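Local coordinates for protein glycogen synthase (Cyanobacterium sp. CLg1, PDB 6GNF) that belongs to the starch and bacterial glycogen synthase family and binds adenosine-5'-diphosphate and a glycan, at residues 85-90 against 136-141; 167-172 against 176-181. One frame throughout, in Å; residues are numbered along the deposited sequence.

Contact 1: 85-90 against 136-141. With SO4 (sulfate ion), chain G.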
loop_
_atom_site.group_PDB
_atom_site.type_symbol
_atom_site.label_atom_id
_atom_site.label_comp_id
_atom_site.label_asym_id
_atom_site.label_seq_id
_atom_site.Cartn_x
_atom_site.Cartn_y
_atom_site.Cartn_z
ATOM N N GLU A 85 -26.719 -2.913 15.559
ATOM C CA GLU A 85 -26.943 -1.791 16.466
ATOM C C GLU A 85 -26.928 -0.455 15.707
ATOM O O GLU A 85 -26.044 -0.193 14.894
ATOM C CB GLU A 85 -25.882 -1.787 17.572
ATOM C CG GLU A 85 -25.943 -0.599 18.537
ATOM C CD GLU A 85 -24.622 -0.330 19.266
ATOM O OE1 GLU A 85 -24.334 -1.013 20.276
ATOM O OE2 GLU A 85 -23.880 0.591 18.847
ATOM N N LYS A 86 -27.906 0.392 16.015
ATOM C CA LYS A 86 -27.973 1.754 15.495
ATOM C C LYS A 86 -27.058 2.640 16.328
ATOM O O LYS A 86 -27.058 2.556 17.554
ATOM C CB LYS A 86 -29.416 2.282 15.563
ATOM C CG LYS A 86 -30.237 2.101 14.288
ATOM C CD LYS A 86 -30.224 0.677 13.723
ATOM C CE LYS A 86 -30.885 -0.350 14.637
ATOM N NZ LYS A 86 -32.275 0.019 15.032
ATOM N N THR A 87 -26.272 3.487 15.673
ATOM C CA THR A 87 -25.330 4.354 16.385
ATOM C C THR A 87 -25.117 5.653 15.596
ATOM O O THR A 87 -25.772 5.861 14.586
ATOM C CB THR A 87 -23.999 3.600 16.651
ATOM O OG1 THR A 87 -23.209 4.334 17.585
ATOM C CG2 THR A 87 -23.226 3.367 15.350
ATOM N N ASN A 88 -24.260 6.538 16.103
ATOM C CA ASN A 88 -23.959 7.814 15.451
ATOM C C ASN A 88 -22.473 7.975 15.279
ATOM O O ASN A 88 -21.722 7.549 16.121
ATOM C CB ASN A 88 -24.420 8.986 16.322
ATOM C CG ASN A 88 -25.904 9.028 16.495
ATOM O OD1 ASN A 88 -26.394 8.786 17.593
ATOM N ND2 ASN A 88 -26.641 9.284 15.419
ATOM N N VAL A 89 -22.062 8.637 14.210
ATOM C CA VAL A 89 -20.682 9.097 14.089
ATOM C C VAL A 89 -20.661 10.624 14.163
ATOM O O VAL A 89 -21.682 11.269 13.926
ATOM C CB VAL A 89 -20.012 8.580 12.801
ATOM C CG1 VAL A 89 -19.929 7.063 12.836
ATOM C CG2 VAL A 89 -20.753 9.041 11.555
ATOM N N ARG A 90 -19.541 11.180 14.619
ATOM C CA ARG A 90 -19.250 12.601 14.485
ATOM C C ARG A 90 -18.200 12.733 13.393
ATOM O O ARG A 90 -17.505 11.768 13.090
ATOM C CB ARG A 90 -18.709 13.179 15.784
ATOM C CG ARG A 90 -19.682 13.151 16.950
ATOM C CD ARG A 90 -19.091 13.821 18.181
ATOM N NE ARG A 90 -17.855 13.170 18.616
ATOM C CZ ARG A 90 -16.968 13.691 19.471
ATOM N NH1 ARG A 90 -17.160 14.888 20.013
ATOM N NH2 ARG A 90 -15.872 13.006 19.789
ATOM N N PHE A 136 -15.760 -1.485 9.380
ATOM C CA PHE A 136 -15.529 -1.006 8.025
ATOM C C PHE A 136 -16.802 -0.865 7.197
ATOM O O PHE A 136 -16.885 0.017 6.347
ATOM C CB PHE A 136 -14.468 -1.856 7.323
ATOM C CG PHE A 136 -13.127 -1.807 7.998
ATOM C CD1 PHE A 136 -12.599 -0.599 8.442
ATOM C CD2 PHE A 136 -12.391 -2.966 8.204
ATOM C CE1 PHE A 136 -11.369 -0.554 9.074
ATOM C CE2 PHE A 136 -11.150 -2.921 8.836
ATOM C CZ PHE A 136 -10.644 -1.718 9.274
ATOM N N ALA A 137 -17.812 -1.683 7.474
ATOM C CA ALA A 137 -19.143 -1.399 6.946
ATOM C C ALA A 137 -19.617 -0.017 7.428
ATOM O O ALA A 137 -20.218 0.745 6.669
ATOM C CB ALA A 137 -20.135 -2.469 7.362
ATOM N N MET A 138 -19.362 0.296 8.693
ATOM C CA MET A 138 -19.753 1.599 9.233
ATOM C C MET A 138 -18.995 2.753 8.563
ATOM O O MET A 138 -19.549 3.841 8.369
ATOM C CB MET A 138 -19.547 1.639 10.744
ATOM C CG MET A 138 -20.060 2.928 11.394
ATOM S SD MET A 138 -20.051 2.872 13.192
ATOM C CE MET A 138 -18.293 3.037 13.479
ATOM N N LEU A 139 -17.722 2.534 8.245
ATOM C CA LEU A 139 -16.944 3.536 7.519
ATOM C C LEU A 139 -17.562 3.865 6.163
ATOM O O LEU A 139 -17.652 5.035 5.803
ATOM C CB LEU A 139 -15.497 3.069 7.325
ATOM C CG LEU A 139 -14.605 3.939 6.440
ATOM C CD1 LEU A 139 -14.526 5.361 6.966
ATOM C CD2 LEU A 139 -13.208 3.337 6.341
ATOM N N SER A 140 -17.987 2.837 5.425
ATOM C CA SER A 140 -18.565 3.039 4.094
ATOM C C SER A 140 -19.872 3.821 4.167
ATOM O O SER A 140 -20.116 4.687 3.347
ATOM C CB SER A 140 -18.776 1.703 3.391
ATOM O OG SER A 140 -17.518 1.073 3.223
ATOM N N GLN A 141 -20.707 3.502 5.150
ATOM C CA GLN A 141 -21.948 4.238 5.381
ATOM C C GLN A 141 -21.687 5.681 5.770
ATOM O O GLN A 141 -22.390 6.583 5.327
ATOM C CB GLN A 141 -22.765 3.594 6.503
ATOM C CG GLN A 141 -23.292 2.214 6.182
ATOM C CD GLN A 141 -23.884 1.536 7.399
ATOM O OE1 GLN A 141 -24.588 2.159 8.197
ATOM N NE2 GLN A 141 -23.593 0.257 7.559
HETATM S S SO4 G . -12.706 14.435 21.603
HETATM O O1 SO4 G . -14.140 14.816 21.543
HETATM O O2 SO4 G . -12.491 13.024 21.195
HETATM O O3 SO4 G . -12.253 14.589 23.003
HETATM O O4 SO4 G . -11.916 15.328 20.725
#

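Contact 2: 167-172 against 176-181. With AC1 (4,6-dideoxy-4-{[(1S,4R,5S,6S)-4,5,6-trihydroxy-3-(hydroxymethyl)cyclohex-2-en-1-yl]amino}-alpha-D-glucopyranose), chain D; GLC (alpha-D-glucopyranose), chain B.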
loop_
_atom_site.group_PDB
_atom_site.type_symbol
_atom_site.label_atom_id
_atom_site.label_comp_id
_atom_site.label_asym_id
_atom_site.label_seq_id
_atom_site.Cartn_x
_atom_site.Cartn_y
_atom_site.Cartn_z
ATOM N N PHE A 167 -16.909 8.739 -5.927
ATOM C CA PHE A 167 -16.337 8.089 -4.759
ATOM C C PHE A 167 -15.217 7.142 -5.194
ATOM O O PHE A 167 -15.458 6.205 -5.947
ATOM C CB PHE A 167 -17.404 7.285 -4.011
ATOM C CG PHE A 167 -18.438 8.132 -3.319
ATOM C CD1 PHE A 167 -18.195 8.656 -2.057
ATOM C CD2 PHE A 167 -19.659 8.398 -3.924
ATOM C CE1 PHE A 167 -19.143 9.434 -1.418
ATOM C CE2 PHE A 167 -20.607 9.172 -3.292
ATOM C CZ PHE A 167 -20.352 9.686 -2.034
ATOM N N VAL A 168 -14.005 7.369 -4.694
ATOM C CA VAL A 168 -12.895 6.446 -4.924
ATOM C C VAL A 168 -12.714 5.566 -3.688
ATOM O O VAL A 168 -12.308 6.034 -2.617
ATOM C CB VAL A 168 -11.589 7.192 -5.246
ATOM C CG1 VAL A 168 -10.467 6.207 -5.539
ATOM C CG2 VAL A 168 -11.782 8.105 -6.448
ATOM N N CYS A 169 -13.096 4.302 -3.831
ATOM C CA CYS A 169 -13.033 3.322 -2.757
ATOM C C CYS A 169 -11.708 2.578 -2.824
ATOM O O CYS A 169 -11.442 1.857 -3.784
ATOM C CB CYS A 169 -14.181 2.332 -2.911
ATOM S SG CYS A 169 -15.771 3.173 -3.116
ATOM N N ASN A 170 -10.894 2.753 -1.790
ATOM C CA ASN A 170 -9.578 2.151 -1.748
ATOM C C ASN A 170 -9.612 0.823 -1.018
ATOM O O ASN A 170 -9.986 0.756 0.142
ATOM C CB ASN A 170 -8.595 3.112 -1.083
ATOM C CG ASN A 170 -8.332 4.326 -1.938
ATOM O OD1 ASN A 170 -7.482 4.308 -2.819
ATOM N ND2 ASN A 170 -9.086 5.395 -1.699
ATOM N N ASP A 171 -9.291 -0.247 -1.741
ATOM C CA ASP A 171 -9.134 -1.585 -1.182
ATOM C C ASP A 171 -10.409 -2.176 -0.568
ATOM O O ASP A 171 -11.498 -1.575 -0.632
ATOM C CB ASP A 171 -7.968 -1.626 -0.184
ATOM C CG ASP A 171 -6.680 -2.216 -0.792
ATOM O OD1 ASP A 171 -6.680 -2.855 -1.865
ATOM O OD2 ASP A 171 -5.642 -1.989 -0.158
ATOM N N TRP A 172 -10.283 -3.394 -0.042
ATOM C CA TRP A 172 -11.446 -4.153 0.389
ATOM C C TRP A 172 -12.241 -3.477 1.508
ATOM O O TRP A 172 -13.447 -3.678 1.601
ATOM C CB TRP A 172 -11.052 -5.573 0.796
ATOM C CG TRP A 172 -10.284 -5.659 2.065
ATOM C CD1 TRP A 172 -8.926 -5.675 2.199
ATOM C CD2 TRP A 172 -10.818 -5.756 3.390
ATOM N NE1 TRP A 172 -8.579 -5.763 3.529
ATOM C CE2 TRP A 172 -9.725 -5.818 4.279
ATOM C CE3 TRP A 172 -12.110 -5.792 3.912
ATOM C CZ2 TRP A 172 -9.890 -5.926 5.657
ATOM C CZ3 TRP A 172 -12.271 -5.890 5.282
ATOM C CH2 TRP A 172 -11.168 -5.956 6.138
ATOM N N LEU A 176 -17.745 -2.128 0.076
ATOM C CA LEU A 176 -19.213 -2.173 0.165
ATOM C C LEU A 176 -19.877 -0.820 -0.135
ATOM O O LEU A 176 -21.088 -0.739 -0.303
ATOM C CB LEU A 176 -19.672 -2.639 1.544
ATOM C CG LEU A 176 -19.252 -4.026 2.017
ATOM C CD1 LEU A 176 -19.717 -4.202 3.454
ATOM C CD2 LEU A 176 -19.814 -5.125 1.143
ATOM N N LEU A 177 -19.100 0.248 -0.207
ATOM C CA LEU A 177 -19.670 1.578 -0.451
ATOM C C LEU A 177 -20.576 1.656 -1.698
ATOM O O LEU A 177 -21.614 2.319 -1.672
ATOM C CB LEU A 177 -18.562 2.634 -0.518
ATOM C CG LEU A 177 -19.015 4.081 -0.729
ATOM C CD1 LEU A 177 -18.097 5.047 0.010
ATOM C CD2 LEU A 177 -19.078 4.433 -2.211
ATOM N N PRO A 178 -20.182 1.002 -2.804
ATOM C CA PRO A 178 -21.058 1.005 -3.978
ATOM C C PRO A 178 -22.411 0.340 -3.737
ATOM O O PRO A 178 -23.412 0.769 -4.311
ATOM C CB PRO A 178 -20.258 0.226 -5.020
ATOM C CG PRO A 178 -18.839 0.384 -4.606
ATOM C CD PRO A 178 -18.873 0.396 -3.106
ATOM N N LEU A 179 -22.449 -0.664 -2.869
ATOM C CA LEU A 179 -23.704 -1.331 -2.545
ATOM C C LEU A 179 -24.583 -0.409 -1.711
ATOM O O LEU A 179 -25.782 -0.285 -1.975
ATOM C CB LEU A 179 -23.473 -2.655 -1.809
ATOM C CG LEU A 179 -22.979 -3.820 -2.674
ATOM C CD1 LEU A 179 -21.551 -3.612 -3.143
ATOM C CD2 LEU A 179 -23.084 -5.133 -1.921
ATOM N N TYR A 180 -24.001 0.228 -0.698
ATOM C CA TYR A 180 -24.747 1.166 0.135
ATOM C C TYR A 180 -25.216 2.382 -0.665
ATOM O O TYR A 180 -26.332 2.862 -0.458
ATOM C CB TYR A 180 -23.921 1.626 1.333
ATOM C CG TYR A 180 -23.673 0.546 2.356
ATOM C CD1 TYR A 180 -24.730 -0.110 2.971
ATOM C CD2 TYR A 180 -22.384 0.188 2.725
ATOM C CE1 TYR A 180 -24.510 -1.102 3.917
ATOM C CE2 TYR A 180 -22.152 -0.802 3.669
ATOM C CZ TYR A 180 -23.214 -1.448 4.260
ATOM O OH TYR A 180 -22.985 -2.431 5.198
ATOM N N LEU A 181 -24.378 2.858 -1.582
ATOM C CA LEU A 181 -24.753 3.958 -2.473
ATOM C C LEU A 181 -26.048 3.639 -3.210
ATOM O O LEU A 181 -26.954 4.469 -3.293
ATOM C CB LEU A 181 -23.648 4.225 -3.501
ATOM C CG LEU A 181 -23.952 5.277 -4.563
ATOM C CD1 LEU A 181 -24.246 6.624 -3.921
ATOM C CD2 LEU A 181 -22.811 5.401 -5.550
HETATM C C1 AC1 D . -2.788 -2.505 3.591
HETATM O O2 AC1 D . -4.687 -2.649 2.072
HETATM C C2 AC1 D . -3.350 -2.129 2.219
HETATM C C4A AC1 D . 1.264 -0.849 -3.356
HETATM C C3 AC1 D . -2.451 -2.621 1.083
HETATM O O3 AC1 D . -2.964 -2.064 -0.131
HETATM C C4 AC1 D . -0.976 -2.219 1.303
HETATM N N4A AC1 D . -0.046 -2.656 0.235
HETATM C C5 AC1 D . -0.565 -2.767 2.678
HETATM O O5 AC1 D . -1.393 -2.184 3.693
HETATM C C6 AC1 D . 0.880 -2.463 3.040
HETATM C C1B AC1 D . -0.162 -2.327 -1.188
HETATM C C2B AC1 D . 0.907 -2.990 -2.105
HETATM O O2B AC1 D . 1.729 -3.939 -1.434
HETATM C C3B AC1 D . 1.909 -2.062 -2.755
HETATM O O3B AC1 D . 2.570 -2.756 -3.812
HETATM O O4 AC1 D . 2.331 0.025 -3.740
HETATM C C5B AC1 D . 0.354 -0.177 -2.360
HETATM C C7B AC1 D . -0.235 -0.830 -1.372
HETATM C C6B AC1 D . 0.070 1.282 -2.529
HETATM O O6B AC1 D . -0.513 1.443 -3.823
HETATM C C1 GLC B . -4.275 -6.188 7.090
HETATM C C2 GLC B . -5.332 -5.452 6.252
HETATM C C3 GLC B . -4.738 -5.073 4.898
HETATM C C4 GLC B . -3.469 -4.248 5.100
HETATM C C5 GLC B . -2.469 -5.081 5.915
HETATM C C6 GLC B . -1.110 -4.397 6.127
HETATM O O2 GLC B . -6.484 -6.274 6.035
HETATM O O3 GLC B . -5.675 -4.352 4.100
HETATM O O4 GLC B . -2.958 -3.905 3.807
HETATM O O5 GLC B . -3.069 -5.409 7.179
HETATM O O6 GLC B . -1.227 -3.171 6.866
#

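Contact 1: 85-90 against 136-141
Met138 meets Thr87 and Val89 through the far end of its side chain. The methionine reaches out from helix 132-144 with CG anti to its own backbone N (chi1 -175°) and runs on extended through chi2. These two torsions carry SD to the strand; the bend at chi3 only turns CE off to one side. There Met138 SD lies 3.9 Å from Thr87 CG2 and 4.2 Å from Val89 CG1. The two strand residues are two apart, so both direct their CB toward the helix, and the sulfur sits against a methyl of each. The Thr87 and Met138 side chains cross at about a right angle. With chi1 at -167°, the threonine offers its methyl to the sulfur while OG1 hydrogen-bonds to His106. His106 also touches Val89 and Met138. Val80 of the adjoining strand 72-82 touches both as well, and Val108 and Tyr109 of helix 107-110 pack on the methionine.

Strand 85-96 lies near one edge of the mixed sheet of the N-terminal Rossmann-like domain, and helix 132-144 packs against it. Beyond the contact, Arg90 holds a sulfate ion, probably from the crystallisation liquor. Arg90 NH2 gives a fairly straight bond to O1 of the sulfate, 3.1 Å and 160°. NH1 adds a weak one to the same oxygen, which lies at the guanidinium edge. Arg90 also forms a salt bridge with Asp105, and Arg64 binds the sulfate too.

Strand and helix therefore meet through methyl groups and a thioether, with the threonine hydroxyl satisfied by His106; the join is apolar and small, held by van der Waals contact.

Contact 2: 167-172 against 176-181
Strand 167-170 and helix 177-181 run roughly antiparallel, at 143°, with their axes 10.5 Å apart at closest approach. The backbones come nearest at Cys169 and Leu177, whose CA atoms are 7.2 Å apart. The Leu177 side chain lies between them. Its CG stands anti to the backbone N (chi1 -178°), which sends the branched end toward the strand. Leu177 CD2 does most of the touching: it lies 3.7 Å from Cys169 SG and 3.8 Å from Phe167 CB. The Phe167 and Leu177 side chains cross at about a right angle, and CD2 approaches the ring obliquely. Further along the helix, Leu181 CD1 reaches Phe167 CE2 at 4.5 Å, a looser touch. Pro178 CD also touches Cys169 SG, beside the leucine.

These elements are the first two of a beta-alpha-beta unit, strand 166-170, helix 177-186 and strand 195-200, in the Rossmann-like sheet of the N-terminal domain. Phe167 and Cys169 also pair with strand 195-200 through their backbones. Phe191, in the loop before that strand, meets the Phe167 ring edge-to-face and touches Leu181.

The strand ends at the glycan pocket. Asp171 OD2 accepts two hydrogen bonds from AC1, from O2 at 2.5 Å and from O3 at 2.7 Å. Its other oxygen, OD1, is held by the backbone N atoms of His201 and Asn202, which probably helps to hold the turn of the carboxylate. Trp172 NE1 bonds to GLC O3 at 3.3 Å, and more weakly to GLC O2, which lies in the indole plane at the ring edge.

Contacts 1 and 2 lie about 14 Å apart between centres and reach the same mixed sheet of the N-terminal domain. Contact 1 is complete in the chain before contact 2 begins. Their two helices, 132-144 and 177-186, pack on each other. Tyr180 OH lies 3.6 Å from Ala137 CB, and Ser140 OG is 3.9 Å from Leu177 N. A further touch joins segment 136-141 to the pocket side: Phe136 CD2 packs 3.8 Å from Trp172 CH2, on the same indole that hydrogen-bonds GLC. Contact 2 holds two glycan-binding residues, Asp171 and Trp172; helix 132-144 of contact 1 meets this indole from behind the first shell, through Phe136.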